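Local structure of sugar-binding transcriptional regulator, LacI family (Enterococcus faecalis, 3CS3) at residues G12-D17 with D59-L64; S118-L123 with P174-V179. The protein probably acts as a LacI-family transcription factor, binding regulatory DNA and pairing that activity with a periplasmic-binding-protein-like domain thought to bind a sugar effector. All blocks are in the same frame, centred on the assembly; numbering follows the deposited sequence.

In the fold
The two contacts sit on opposite sides of the chain's centre, about 38 Å apart between their centres and about 19 Å at their nearest atoms, and they share no strand or helix. Contact 1 is core: two adjacent parallel strands of the mixed sheet, joined by four backbone hydrogen bonds and apolar side chains, with nearly every touching residue buried. Contact 2 lies where the two central strands of the separate four-stranded parallel sheet begin, residues 118-123 entering strand 121-125 and residues 174-179 leading into strand 179-183. Only two of its six touching residues are buried, and ahead of the backbone ladder that begins at L122, side chains and one water make the contact.

Contact 1 of 2, residues G12-D17 with D59-L64; sequences GVYLAD and DGAIIL
G60 opens the pairing of strand 60-64 with strand 10-15: its O accepts the amide of G12 at 2.9 Å from G12 N. A61 lies level with G12, their CA atoms 4.7 Å apart, and its methyl reaches the edge of the Y14 ring, where A61 CB is 4.2 Å from Y14 CE2. I62 then works in both directions along the backbone. Its amide binds the carbonyl of G12 (I62 N to G12 O 2.9 Å, N-H...O angle 160°), and its own carbonyl takes the amide of Y14. V13 CA also comes close to that carbonyl, in a CA-H...O contact. On the face shared by V13 and I62, the I62 side chain extends to I30 of helix 23-35 and I243 of helix 232-247. I63 points to the other face, with A61 and Y14. Its CG1 is anti to the carbonyl carbon, and the next bond turns back (chi2 -81°), bringing CD1 beside the aromatic side chain, 3.7 Å from Y14 CD2. F68 meets the same ring in an edge-to-face stack. L64 donates its amide to Y14 O (L64 N to Y14 O 2.8 Å) and packs on the face of I62, its CB 4.0 Å from L15 CD2. A short separation of 4.7 Å between the strand axes and an angle of 16° fit neighbouring parallel strands of the periplasmic-binding-protein-like α/β fold of the LacI family, with strand 10-15 between 40-45 and 60-64. The four bonds satisfy the inward-facing groups from G12 N to L64 N and fix the register, while hydrophobic contacts bury the two faces differently: that of I62 and L64 packs on helices 23-35 and 232-247, whereas on that of A61, Y14 and I63 the tyrosine meets F68 and I53.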
loop_
_atom_site.group_PDB
_atom_site.type_symbol
_atom_site.label_atom_id
_atom_site.label_comp_id
_atom_site.label_asym_id
_atom_site.label_seq_id
_atom_site.Cartn_x
_atom_site.Cartn_y
_atom_site.Cartn_z
ATOM N N GLY A 12 16.202 -5.237 -7.369
ATOM C CA GLY A 12 14.804 -5.370 -7.778
ATOM C C GLY A 12 13.992 -6.071 -6.703
ATOM O O GLY A 12 14.363 -7.141 -6.236
ATOM N N VAL A 13 12.889 -5.460 -6.292
ATOM C CA VAL A 13 12.034 -6.051 -5.275
ATOM C C VAL A 13 10.709 -6.439 -5.924
ATOM O O VAL A 13 9.980 -5.588 -6.422
ATOM C CB VAL A 13 11.834 -5.106 -4.073
ATOM C CG1 VAL A 13 10.902 -5.728 -3.047
ATOM C CG2 VAL A 13 13.181 -4.768 -3.428
ATOM N N TYR A 14 10.422 -7.736 -5.938
ATOM C CA TYR A 14 9.247 -8.251 -6.632
ATOM C C TYR A 14 8.140 -8.614 -5.652
ATOM O O TYR A 14 8.235 -9.600 -4.920
ATOM C CB TYR A 14 9.628 -9.419 -7.555
ATOM C CG TYR A 14 10.487 -8.964 -8.712
ATOM C CD1 TYR A 14 9.906 -8.552 -9.909
ATOM C CD2 TYR A 14 11.881 -8.899 -8.594
ATOM C CE1 TYR A 14 10.683 -8.110 -10.966
ATOM C CE2 TYR A 14 12.666 -8.454 -9.643
ATOM C CZ TYR A 14 12.058 -8.066 -10.829
ATOM O OH TYR A 14 12.824 -7.623 -11.880
ATOM N N LEU A 15 7.113 -7.770 -5.627
ATOM C CA LEU A 15 5.980 -7.925 -4.718
ATOM C C LEU A 15 4.751 -8.400 -5.475
ATOM O O LEU A 15 4.687 -8.285 -6.695
ATOM C CB LEU A 15 5.688 -6.620 -3.974
ATOM C CG LEU A 15 6.824 -6.026 -3.127
ATOM C CD1 LEU A 15 6.324 -4.783 -2.434
ATOM C CD2 LEU A 15 7.403 -7.021 -2.102
ATOM N N ALA A 16 3.785 -8.941 -4.740
ATOM C CA ALA A 16 2.580 -9.517 -5.330
ATOM C C ALA A 16 1.399 -8.544 -5.365
ATOM O O ALA A 16 0.444 -8.748 -6.118
ATOM C CB ALA A 16 2.203 -10.774 -4.585
ATOM N N ASP A 17 1.491 -7.488 -4.562
ATOM C CA ASP A 17 0.404 -6.517 -4.341
ATOM C C ASP A 17 -0.925 -7.075 -3.812
ATOM O O ASP A 17 -2.007 -6.700 -4.272
ATOM C CB ASP A 17 0.203 -5.545 -5.518
ATOM C CG ASP A 17 0.851 -4.185 -5.272
ATOM O OD1 ASP A 17 0.167 -3.157 -5.466
ATOM O OD2 ASP A 17 2.036 -4.139 -4.873
ATOM N N ASP A 59 21.163 -5.577 -9.963
ATOM C CA ASP A 59 22.211 -6.438 -9.403
ATOM C C ASP A 59 21.672 -7.741 -8.826
ATOM O O ASP A 59 22.252 -8.807 -9.044
ATOM C CB ASP A 59 23.004 -5.702 -8.316
ATOM C CG ASP A 59 23.982 -4.684 -8.877
ATOM O OD1 ASP A 59 24.133 -4.578 -10.115
ATOM O OD2 ASP A 59 24.606 -3.982 -8.063
ATOM N N GLY A 60 20.579 -7.644 -8.076
ATOM C CA GLY A 60 20.006 -8.782 -7.370
ATOM C C GLY A 60 18.537 -8.574 -7.055
ATOM O O GLY A 60 18.009 -7.481 -7.247
ATOM N N ALA A 61 17.876 -9.616 -6.562
ATOM C CA ALA A 61 16.439 -9.542 -6.318
ATOM C C ALA A 61 16.029 -9.966 -4.914
ATOM O O ALA A 61 16.634 -10.864 -4.323
ATOM C CB ALA A 61 15.667 -10.348 -7.375
ATOM N N ILE A 62 15.008 -9.292 -4.390
ATOM C CA ILE A 62 14.300 -9.726 -3.197
ATOM C C ILE A 62 12.872 -10.056 -3.631
ATOM O O ILE A 62 12.171 -9.195 -4.158
ATOM C CB ILE A 62 14.314 -8.647 -2.087
ATOM C CG1 ILE A 62 15.740 -8.428 -1.567
ATOM C CG2 ILE A 62 13.390 -9.036 -0.930
ATOM C CD1 ILE A 62 15.891 -7.192 -0.694
ATOM N N ILE A 63 12.451 -11.303 -3.423
ATOM C CA ILE A 63 11.164 -11.782 -3.941
ATOM C C ILE A 63 10.148 -12.094 -2.838
ATOM O O ILE A 63 10.384 -12.951 -1.974
ATOM C CB ILE A 63 11.324 -13.064 -4.816
ATOM C CG1 ILE A 63 12.520 -12.964 -5.779
ATOM C CG2 ILE A 63 10.003 -13.428 -5.535
ATOM C CD1 ILE A 63 12.271 -12.192 -7.040
ATOM N N LEU A 64 9.018 -11.394 -2.883
ATOM C CA LEU A 64 7.839 -11.754 -2.106
ATOM C C LEU A 64 6.620 -11.750 -3.035
ATOM O O LEU A 64 5.851 -10.788 -3.068
ATOM C CB LEU A 64 7.663 -10.808 -0.908
ATOM C CG LEU A 64 6.474 -10.892 0.070
ATOM C CD1 LEU A 64 5.915 -12.296 0.264
ATOM C CD2 LEU A 64 6.873 -10.305 1.400
#

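Contact 2 of 2, residues S118-L123 with P174-V179; sequences SKKVLL and PQTEPV
L122 and V179 form the close-packed end of this contact, with L122 CD1 3.9 Å from V179 CG1. The side-chain carboxamide of Q175 closes over the leucine from the opposite direction: L122 CD2 lies 3.9 Å from Q175 NE2, and both leucine methyls approach OE1. Q175 reaches this position through a bend in its chain (chi2 -79°). I170 of helix 160-170 backs the whole cluster, with L122 and V179 resting on its side chain and Q175 NE2 making a weak hydrogen bond to its O. The glutamine's oxygen OE1 faces K120, whose ammonium group donates a hydrogen bond from NZ to Q175 OE1 over 3.0 Å. That donor stands 23° out of the carbonyl plane, at a C=O...N angle of 135°, and the two side chains cross at about a right angle. K120 has CG anti to its backbone nitrogen and bends at both chi2 and chi3, carrying NZ across to the glutamine; E152 OE1 is a second partner of NZ, in a long and weak ion pair. K120 and L122 stand at the start of strand 121-125, and Q175 in the loop leading from helix 160-170 to strand 179-183, the neighbouring strand in the parallel sheet of the periplasmic-binding-protein-like domain. Further along, L122 forms backbone hydrogen bonds with D180 and F182, as expected for paired strands, whereas K120 CA and T176 CA are still 7.0 Å apart. The ends are therefore splayed, and a water enters between them: it donates to K120 O at 2.7 Å and, weakly, to P178 O. Outward of it the contact thins to T176, whose methyl CG2 touches K119 CB at 3.8 Å and whose OG1 lies beside K120 CB. K119 is exposed; beyond CB its side chain leads away from T176.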
loop_
_atom_site.group_PDB
_atom_site.type_symbol
_atom_site.label_atom_id
_atom_site.label_comp_id
_atom_site.label_asym_id
_atom_site.label_seq_id
_atom_site.Cartn_x
_atom_site.Cartn_y
_atom_site.Cartn_z
ATOM N N SER A 118 -13.284 -23.927 21.096
ATOM C CA SER A 118 -13.993 -23.794 19.826
ATOM C C SER A 118 -14.621 -25.108 19.378
ATOM O O SER A 118 -14.036 -26.178 19.549
ATOM C CB SER A 118 -13.049 -23.274 18.745
ATOM O OG SER A 118 -12.551 -21.998 19.098
ATOM N N LYS A 119 -15.815 -25.013 18.802
ATOM C CA LYS A 119 -16.560 -26.181 18.339
ATOM C C LYS A 119 -16.276 -26.494 16.873
ATOM O O LYS A 119 -16.420 -27.637 16.444
ATOM C CB LYS A 119 -18.067 -25.981 18.566
ATOM C CG LYS A 119 -18.471 -25.777 20.034
ATOM C CD LYS A 119 -18.169 -27.014 20.880
ATOM C CE LYS A 119 -18.304 -26.730 22.369
ATOM N NZ LYS A 119 -17.870 -27.898 23.190
ATOM N N LYS A 120 -15.902 -25.464 16.118
ATOM C CA LYS A 120 -15.436 -25.588 14.738
ATOM C C LYS A 120 -14.604 -24.350 14.407
ATOM O O LYS A 120 -14.928 -23.239 14.837
ATOM C CB LYS A 120 -16.606 -25.698 13.748
ATOM C CG LYS A 120 -16.215 -26.365 12.428
ATOM C CD LYS A 120 -16.826 -25.683 11.211
ATOM C CE LYS A 120 -18.189 -26.249 10.853
ATOM N NZ LYS A 120 -18.596 -25.852 9.475
ATOM N N VAL A 121 -13.528 -24.540 13.652
ATOM C CA VAL A 121 -12.693 -23.429 13.224
ATOM C C VAL A 121 -12.709 -23.359 11.705
ATOM O O VAL A 121 -12.455 -24.349 11.033
ATOM C CB VAL A 121 -11.247 -23.549 13.765
ATOM C CG1 VAL A 121 -10.345 -22.455 13.186
ATOM C CG2 VAL A 121 -11.245 -23.454 15.280
ATOM N N LEU A 122 -13.034 -22.188 11.168
ATOM C CA LEU A 122 -12.999 -21.976 9.727
ATOM C C LEU A 122 -11.647 -21.369 9.343
ATOM O O LEU A 122 -11.242 -20.338 9.878
ATOM C CB LEU A 122 -14.197 -21.130 9.261
ATOM C CG LEU A 122 -15.561 -21.844 9.348
ATOM C CD1 LEU A 122 -16.261 -21.636 10.690
ATOM C CD2 LEU A 122 -16.486 -21.413 8.244
ATOM N N LEU A 123 -10.936 -22.047 8.448
ATOM C CA LEU A 123 -9.581 -21.659 8.083
ATOM C C LEU A 123 -9.586 -20.965 6.734
ATOM O O LEU A 123 -9.612 -21.615 5.690
ATOM C CB LEU A 123 -8.635 -22.873 8.068
ATOM C CG LEU A 123 -8.453 -23.707 9.349
ATOM C CD1 LEU A 123 -7.747 -25.025 9.035
ATOM C CD2 LEU A 123 -7.698 -22.945 10.444
ATOM N N PRO A 174 -25.639 -22.644 7.414
ATOM C CA PRO A 174 -25.766 -22.666 8.875
ATOM C C PRO A 174 -24.484 -23.145 9.560
ATOM O O PRO A 174 -24.005 -24.250 9.289
ATOM C CB PRO A 174 -26.916 -23.655 9.120
ATOM C CG PRO A 174 -27.650 -23.731 7.820
ATOM C CD PRO A 174 -26.594 -23.572 6.776
ATOM N N GLN A 175 -23.935 -22.297 10.424
ATOM C CA GLN A 175 -22.703 -22.600 11.146
ATOM C C GLN A 175 -22.985 -22.761 12.640
ATOM O O GLN A 175 -24.139 -22.679 13.067
ATOM C CB GLN A 175 -21.664 -21.496 10.911
ATOM C CG GLN A 175 -21.292 -21.255 9.444
ATOM C CD GLN A 175 -20.302 -22.273 8.889
ATOM O OE1 GLN A 175 -19.649 -23.010 9.637
ATOM N NE2 GLN A 175 -20.181 -22.309 7.566
ATOM N N THR A 176 -21.931 -22.985 13.426
ATOM C CA THR A 176 -22.043 -23.149 14.881
ATOM C C THR A 176 -22.341 -21.795 15.555
ATOM O O THR A 176 -22.282 -20.752 14.894
ATOM C CB THR A 176 -20.774 -23.818 15.483
ATOM O OG1 THR A 176 -20.114 -24.594 14.477
ATOM C CG2 THR A 176 -21.137 -24.735 16.649
ATOM N N GLU A 177 -22.654 -21.824 16.854
ATOM C CA GLU A 177 -23.231 -20.675 17.572
ATOM C C GLU A 177 -22.385 -19.388 17.461
ATOM O O GLU A 177 -22.886 -18.386 16.942
ATOM C CB GLU A 177 -23.623 -21.029 19.026
ATOM C CG GLU A 177 -24.095 -22.482 19.257
ATOM C CD GLU A 177 -25.286 -22.892 18.391
ATOM O OE1 GLU A 177 -26.279 -22.133 18.325
ATOM O OE2 GLU A 177 -25.224 -23.981 17.778
ATOM N N PRO A 178 -21.116 -19.398 17.937
ATOM C CA PRO A 178 -20.223 -18.414 17.320
ATOM C C PRO A 178 -19.474 -18.999 16.111
ATOM O O PRO A 178 -19.067 -20.166 16.133
ATOM C CB PRO A 178 -19.245 -18.061 18.451
ATOM C CG PRO A 178 -19.478 -19.096 19.554
ATOM C CD PRO A 178 -20.432 -20.127 19.021
ATOM N N VAL A 179 -19.318 -18.199 15.059
ATOM C CA VAL A 179 -18.516 -18.590 13.899
ATOM C C VAL A 179 -17.052 -18.222 14.160
ATOM O O VAL A 179 -16.713 -17.047 14.272
ATOM C CB VAL A 179 -19.003 -17.913 12.593
ATOM C CG1 VAL A 179 -18.139 -18.336 11.410
ATOM C CG2 VAL A 179 -20.461 -18.241 12.324
HETATM O O HOH W 1 -17.127 -22.002 13.994
#